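Long-range contacts in neurotoxin (Clostridium botulinum, PDB 3N7L), which probably binds gangliosides on nerve cells through this receptor-binding domain, helping the botulinum neurotoxin attach to its target: residues Y314-Y319 and L332-Q337; Y382-G387 and Y396-I401. One frame throughout, in Å; residues are numbered along the deposited sequence.

Contact 1. Residues Y314-Y319 and L332-Q337; sequences YSLGMY and LGALDQ
Tyr319 sets the edge of its ring against the backbone of strand 329-335, and its atoms trace the contact outward from the main chain. CB lies loosely against Leu335, 4.4 Å from its CD2. A chi1 of 66° folds the ring back over its own backbone and brings its edge to Gly333, so that CD2 comes 3.4 Å from Gly333 N and CE2 meets Leu332 C, both near the ring plane. At the tip, OH donates to a water that in turn donates to Leu332 O, which ties the phenol to that strand. Glycine at 333 leaves room for this ring edge.

Behind the ring the strands pair antiparallel, as four backbone bonds show: Ser315 and Leu335 bond in both directions, as do Gly317 and Gly333, where Gly333 N reaches Gly317 O at 2.7 Å with an angle of 170° at the hydrogen. Leu316 with Ala334 and Met318 with Leu332 form the non-hydrogen-bonded pairs; on the face they share, Leu316 CD1 makes a diagonal contact with Leu332 CD2 at 4.0 Å. Ser315 OG sits 2.9 Å from Gln337 OE1, and a water donates to both Ser315 OG and Gln337 O. Asp336, centre of an inverse gamma turn, forms a salt bridge with Lys312. This is a twisted beta hairpin of the C-terminal, beta-trefoil receptor-binding subdomain.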
loop_
_atom_site.group_PDB
_atom_site.type_symbol
_atom_site.label_atom_id
_atom_site.label_comp_id
_atom_site.label_asym_id
_atom_site.label_seq_id
_atom_site.Cartn_x
_atom_site.Cartn_y
_atom_site.Cartn_z
ATOM N N TYR A 314 -9.477 7.774 -26.044
ATOM C CA TYR A 314 -10.879 7.836 -25.699
ATOM C C TYR A 314 -10.982 8.287 -24.253
ATOM O O TYR A 314 -9.980 8.357 -23.541
ATOM C CB TYR A 314 -11.529 6.450 -25.836
ATOM C CG TYR A 314 -11.377 5.810 -27.201
ATOM C CD1 TYR A 314 -10.181 5.196 -27.582
ATOM C CD2 TYR A 314 -12.423 5.842 -28.121
ATOM C CE1 TYR A 314 -10.032 4.626 -28.855
ATOM C CE2 TYR A 314 -12.287 5.282 -29.394
ATOM C CZ TYR A 314 -11.091 4.678 -29.755
ATOM O OH TYR A 314 -10.959 4.144 -31.020
ATOM N N SER A 315 -12.194 8.618 -23.831
ATOM C CA SER A 315 -12.428 8.989 -22.443
ATOM C C SER A 315 -13.522 8.029 -21.999
ATOM O O SER A 315 -14.327 7.584 -22.821
ATOM C CB SER A 315 -12.904 10.439 -22.319
ATOM O OG SER A 315 -14.058 10.674 -23.100
ATOM N N LEU A 316 -13.536 7.673 -20.719
ATOM C CA LEU A 316 -14.568 6.773 -20.237
ATOM C C LEU A 316 -15.857 7.577 -20.129
ATOM O O LEU A 316 -15.836 8.743 -19.741
ATOM C CB LEU A 316 -14.175 6.178 -18.881
ATOM C CG LEU A 316 -12.876 5.364 -18.903
ATOM C CD1 LEU A 316 -12.737 4.586 -17.599
ATOM C CD2 LEU A 316 -12.877 4.405 -20.097
ATOM N N GLY A 317 -16.969 6.960 -20.508
ATOM C CA GLY A 317 -18.249 7.643 -20.449
ATOM C C GLY A 317 -19.402 6.675 -20.637
ATOM O O GLY A 317 -19.231 5.581 -21.180
ATOM N N MET A 318 -20.582 7.076 -20.179
ATOM C CA MET A 318 -21.769 6.241 -20.302
ATOM C C MET A 318 -22.195 6.142 -21.756
ATOM O O MET A 318 -21.939 7.045 -22.543
ATOM C CB MET A 318 -22.925 6.833 -19.485
ATOM C CG MET A 318 -22.690 6.849 -17.980
ATOM S SD MET A 318 -24.069 7.619 -17.078
ATOM C CE MET A 318 -23.707 9.348 -17.362
ATOM N N TYR A 319 -22.836 5.035 -22.110
ATOM C CA TYR A 319 -23.337 4.841 -23.463
ATOM C C TYR A 319 -24.597 3.995 -23.368
ATOM O O TYR A 319 -24.848 3.379 -22.333
ATOM C CB TYR A 319 -22.285 4.157 -24.353
ATOM C CG TYR A 319 -21.944 2.736 -23.968
ATOM C CD1 TYR A 319 -22.631 1.661 -24.522
ATOM C CD2 TYR A 319 -20.931 2.467 -23.048
ATOM C CE1 TYR A 319 -22.319 0.348 -24.170
ATOM C CE2 TYR A 319 -20.611 1.159 -22.689
ATOM C CZ TYR A 319 -21.309 0.110 -23.252
ATOM O OH TYR A 319 -21.016 -1.180 -22.888
ATOM N N LEU A 332 -20.489 1.723 -18.658
ATOM C CA LEU A 332 -19.432 2.691 -18.863
ATOM C C LEU A 332 -18.569 2.171 -20.015
ATOM O O LEU A 332 -18.151 1.011 -20.005
ATOM C CB LEU A 332 -18.577 2.819 -17.604
ATOM C CG LEU A 332 -17.549 3.945 -17.692
ATOM C CD1 LEU A 332 -18.290 5.282 -17.659
ATOM C CD2 LEU A 332 -16.563 3.844 -16.538
ATOM N N GLY A 333 -18.311 3.025 -21.003
ATOM C CA GLY A 333 -17.510 2.614 -22.146
ATOM C C GLY A 333 -16.380 3.566 -22.478
ATOM O O GLY A 333 -16.056 4.448 -21.691
ATOM N N ALA A 334 -15.767 3.377 -23.644
ATOM C CA ALA A 334 -14.658 4.225 -24.080
ATOM C C ALA A 334 -15.129 5.018 -25.295
ATOM O O ALA A 334 -15.352 4.457 -26.367
ATOM C CB ALA A 334 -13.445 3.366 -24.435
ATOM N N LEU A 335 -15.266 6.328 -25.126
ATOM C CA LEU A 335 -15.773 7.178 -26.195
ATOM C C LEU A 335 -14.840 8.299 -26.629
ATOM O O LEU A 335 -14.176 8.922 -25.802
ATOM C CB LEU A 335 -17.104 7.788 -25.751
ATOM C CG LEU A 335 -18.083 6.815 -25.093
ATOM C CD1 LEU A 335 -19.198 7.585 -24.399
ATOM C CD2 LEU A 335 -18.628 5.869 -26.143
ATOM N N ASP A 336 -14.797 8.553 -27.934
ATOM C CA ASP A 336 -13.980 9.640 -28.470
ATOM C C ASP A 336 -14.959 10.815 -28.467
ATOM O O ASP A 336 -15.678 11.044 -29.438
ATOM C CB ASP A 336 -13.516 9.306 -29.894
ATOM C CG ASP A 336 -12.448 10.266 -30.403
ATOM O OD1 ASP A 336 -11.693 9.884 -31.326
ATOM O OD2 ASP A 336 -12.364 11.399 -29.882
ATOM N N GLN A 337 -14.989 11.543 -27.355
ATOM C CA GLN A 337 -15.933 12.643 -27.176
ATOM C C GLN A 337 -15.321 13.963 -26.702
ATOM O O GLN A 337 -14.291 13.980 -26.030
ATOM C CB GLN A 337 -16.990 12.200 -26.159
ATOM C CG GLN A 337 -16.361 11.798 -24.824
ATOM C CD GLN A 337 -17.329 11.129 -23.858
ATOM O OE1 GLN A 337 -16.922 10.615 -22.805
ATOM N NE2 GLN A 337 -18.606 11.137 -24.201
HETATM O O HOH W 1 -12.700 12.078 -25.017
HETATM O O HOH W 2 -18.956 -1.428 -21.015
#

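Contact 2. Residues Y382-G387 and Y396-I401; sequences YSFKLG and YLIPVI
Tyr396, near the start of strand 394-402, pairs with Tyr382, and two backbone bonds define the antiparallel hydrogen-bonded pair: Tyr396 N to Tyr382 O at 2.8 Å and Tyr382 N to Tyr396 O at 2.9 Å. The Tyr396 ring reaches beside both Phe384 and Leu386. An edge of it points at a face of Phe384; centroids 5.7 Å apart and planes at 76° identify a T-shaped stack. Leu386 CD1 lies over a face of the Tyr396 ring, 4.0 Å from its centroid and only 16° off the normal, which meets the geometry of a CH-pi contact. Phe384 O comes to the ring's edge near CE2. The phenol OH is held beyond the two segments by hydrogen bonds with Asp389 and Lys262, and Asp389 also takes the N-H of Leu386, joining the tyrosine to the backbone of the connecting turn.

Ile398 follows, two residues on, and presents CG1 to the edge of the Tyr382 ring, 3.8 Å from Tyr382 CD1, while Ile398 CD1 approaches Phe384 CZ. Val400 then reaches the far end of the same tyrosine, with CG1 4.1 Å from Tyr382 CE1 and equally near OH. Backbone pairing continues in both directions outside the segments, Phe384 bonding with His394 and Ile398 with Gly380. The contact thus belongs to the beta hairpin of strands 373-384 and 394-402, across which Tyr382, Phe384 and Leu386 meet Tyr396, Ile398 and Val400, in the beta-trefoil receptor-binding subdomain.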
loop_
_atom_site.group_PDB
_atom_site.type_symbol
_atom_site.label_atom_id
_atom_site.label_comp_id
_atom_site.label_asym_id
_atom_site.label_seq_id
_atom_site.Cartn_x
_atom_site.Cartn_y
_atom_site.Cartn_z
ATOM N N TYR A 382 -23.165 -8.704 -17.786
ATOM C CA TYR A 382 -24.460 -8.536 -18.415
ATOM C C TYR A 382 -24.449 -9.093 -19.830
ATOM O O TYR A 382 -23.424 -9.066 -20.522
ATOM C CB TYR A 382 -24.854 -7.062 -18.424
ATOM C CG TYR A 382 -24.906 -6.484 -17.036
ATOM C CD1 TYR A 382 -23.771 -5.915 -16.452
ATOM C CD2 TYR A 382 -26.074 -6.563 -16.274
ATOM C CE1 TYR A 382 -23.793 -5.442 -15.150
ATOM C CE2 TYR A 382 -26.107 -6.095 -14.962
ATOM C CZ TYR A 382 -24.962 -5.537 -14.408
ATOM O OH TYR A 382 -24.983 -5.090 -13.108
ATOM N N SER A 383 -25.603 -9.594 -20.254
ATOM C CA SER A 383 -25.739 -10.179 -21.577
ATOM C C SER A 383 -26.330 -9.211 -22.590
ATOM O O SER A 383 -27.507 -8.864 -22.519
ATOM C CB SER A 383 -26.615 -11.434 -21.496
ATOM O OG SER A 383 -26.844 -11.985 -22.783
ATOM N N PHE A 384 -25.501 -8.755 -23.520
ATOM C CA PHE A 384 -25.969 -7.865 -24.568
ATOM C C PHE A 384 -25.036 -7.944 -25.775
ATOM O O PHE A 384 -24.285 -8.913 -25.911
ATOM C CB PHE A 384 -26.135 -6.418 -24.057
ATOM C CG PHE A 384 -24.863 -5.757 -23.568
ATOM C CD1 PHE A 384 -24.376 -4.614 -24.199
ATOM C CD2 PHE A 384 -24.186 -6.239 -22.448
ATOM C CE1 PHE A 384 -23.233 -3.959 -23.721
ATOM C CE2 PHE A 384 -23.044 -5.592 -21.961
ATOM C CZ PHE A 384 -22.564 -4.450 -22.597
ATOM N N LYS A 385 -25.089 -6.950 -26.655
ATOM C CA LYS A 385 -24.253 -6.973 -27.847
ATOM C C LYS A 385 -23.301 -5.782 -27.964
ATOM O O LYS A 385 -23.701 -4.635 -27.768
ATOM C CB LYS A 385 -25.150 -7.045 -29.092
ATOM C CG LYS A 385 -26.107 -8.234 -29.089
ATOM C CD LYS A 385 -27.026 -8.229 -30.303
ATOM C CE LYS A 385 -27.890 -9.485 -30.334
ATOM N NZ LYS A 385 -28.851 -9.467 -31.468
ATOM N N LEU A 386 -22.041 -6.071 -28.282
ATOM C CA LEU A 386 -21.015 -5.043 -28.450
ATOM C C LEU A 386 -20.243 -5.293 -29.742
ATOM O O LEU A 386 -20.069 -6.442 -30.165
ATOM C CB LEU A 386 -20.029 -5.042 -27.270
ATOM C CG LEU A 386 -20.503 -4.527 -25.905
ATOM C CD1 LEU A 386 -19.421 -4.774 -24.858
ATOM C CD2 LEU A 386 -20.837 -3.043 -25.995
ATOM N N GLY A 387 -19.788 -4.211 -30.365
ATOM C CA GLY A 387 -19.026 -4.323 -31.596
ATOM C C GLY A 387 -19.731 -5.077 -32.709
ATOM O O GLY A 387 -20.855 -4.743 -33.091
ATOM N N TYR A 396 -20.832 -10.080 -20.837
ATOM C CA TYR A 396 -19.654 -9.231 -20.766
ATOM C C TYR A 396 -19.519 -8.714 -19.347
ATOM O O TYR A 396 -20.498 -8.245 -18.754
ATOM C CB TYR A 396 -19.775 -8.023 -21.716
ATOM C CG TYR A 396 -19.678 -8.370 -23.186
ATOM C CD1 TYR A 396 -18.481 -8.834 -23.735
ATOM C CD2 TYR A 396 -20.790 -8.275 -24.016
ATOM C CE1 TYR A 396 -18.400 -9.203 -25.081
ATOM C CE2 TYR A 396 -20.720 -8.641 -25.360
ATOM C CZ TYR A 396 -19.523 -9.105 -25.884
ATOM O OH TYR A 396 -19.452 -9.485 -27.207
ATOM N N LEU A 397 -18.311 -8.812 -18.801
ATOM C CA LEU A 397 -18.038 -8.302 -17.465
ATOM C C LEU A 397 -17.684 -6.855 -17.777
ATOM O O LEU A 397 -16.700 -6.582 -18.475
ATOM C CB LEU A 397 -16.848 -9.030 -16.843
ATOM C CG LEU A 397 -16.415 -8.591 -15.441
ATOM C CD1 LEU A 397 -17.590 -8.716 -14.459
ATOM C CD2 LEU A 397 -15.239 -9.445 -14.991
ATOM N N ILE A 398 -18.491 -5.929 -17.270
ATOM C CA ILE A 398 -18.285 -4.526 -17.578
ATOM C C ILE A 398 -18.380 -3.570 -16.403
ATOM O O ILE A 398 -18.963 -3.889 -15.367
ATOM C CB ILE A 398 -19.349 -4.032 -18.575
ATOM C CG1 ILE A 398 -20.739 -4.157 -17.929
ATOM C CG2 ILE A 398 -19.297 -4.847 -19.869
ATOM C CD1 ILE A 398 -21.810 -3.309 -18.587
ATOM N N PRO A 399 -17.791 -2.377 -16.556
ATOM C CA PRO A 399 -17.853 -1.374 -15.497
ATOM C C PRO A 399 -19.275 -0.834 -15.707
ATOM O O PRO A 399 -19.689 -0.618 -16.847
ATOM C CB PRO A 399 -16.760 -0.382 -15.895
ATOM C CG PRO A 399 -16.758 -0.465 -17.380
ATOM C CD PRO A 399 -16.930 -1.931 -17.667
ATOM N N VAL A 400 -20.022 -0.646 -14.627
ATOM C CA VAL A 400 -21.402 -0.194 -14.726
ATOM C C VAL A 400 -21.737 0.787 -13.608
ATOM O O VAL A 400 -21.225 0.679 -12.499
ATOM C CB VAL A 400 -22.368 -1.418 -14.646
ATOM C CG1 VAL A 400 -22.231 -2.093 -13.289
ATOM C CG2 VAL A 400 -23.804 -0.993 -14.892
ATOM N N ILE A 401 -22.593 1.754 -13.909
ATOM C CA ILE A 401 -22.989 2.740 -12.916
ATOM C C ILE A 401 -24.421 2.477 -12.442
ATOM O O ILE A 401 -25.310 2.239 -13.250
ATOM C CB ILE A 401 -22.911 4.170 -13.497
ATOM C CG1 ILE A 401 -21.476 4.472 -13.944
ATOM C CG2 ILE A 401 -23.349 5.191 -12.451
ATOM C CD1 ILE A 401 -21.319 5.797 -14.641
#

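Contacts 1 and 2 belong to two hairpins of one antiparallel sheet, their centres about 13 Å apart; they are in series along the chain, with another strand pair, 348-354 and 359-366, between them. The second strands of the two hairpins, 329-335 and 394-402, are neighbours, and the backbone evidence is Leu332 N at 3.1 Å from Pro399 O, a probable hydrogen bond. Side chains bridge the hairpins as well: Tyr319 OH of contact 1 packs 3.6 Å from both Leu386 CD2 and Phe384 CZ of contact 2, and Met318 CG lies 3.8 Å from Ile401 CD1. Both lie in the C-terminal receptor-binding part, where ganglioside recognition would be expected, although no ligand defines a site at either contact.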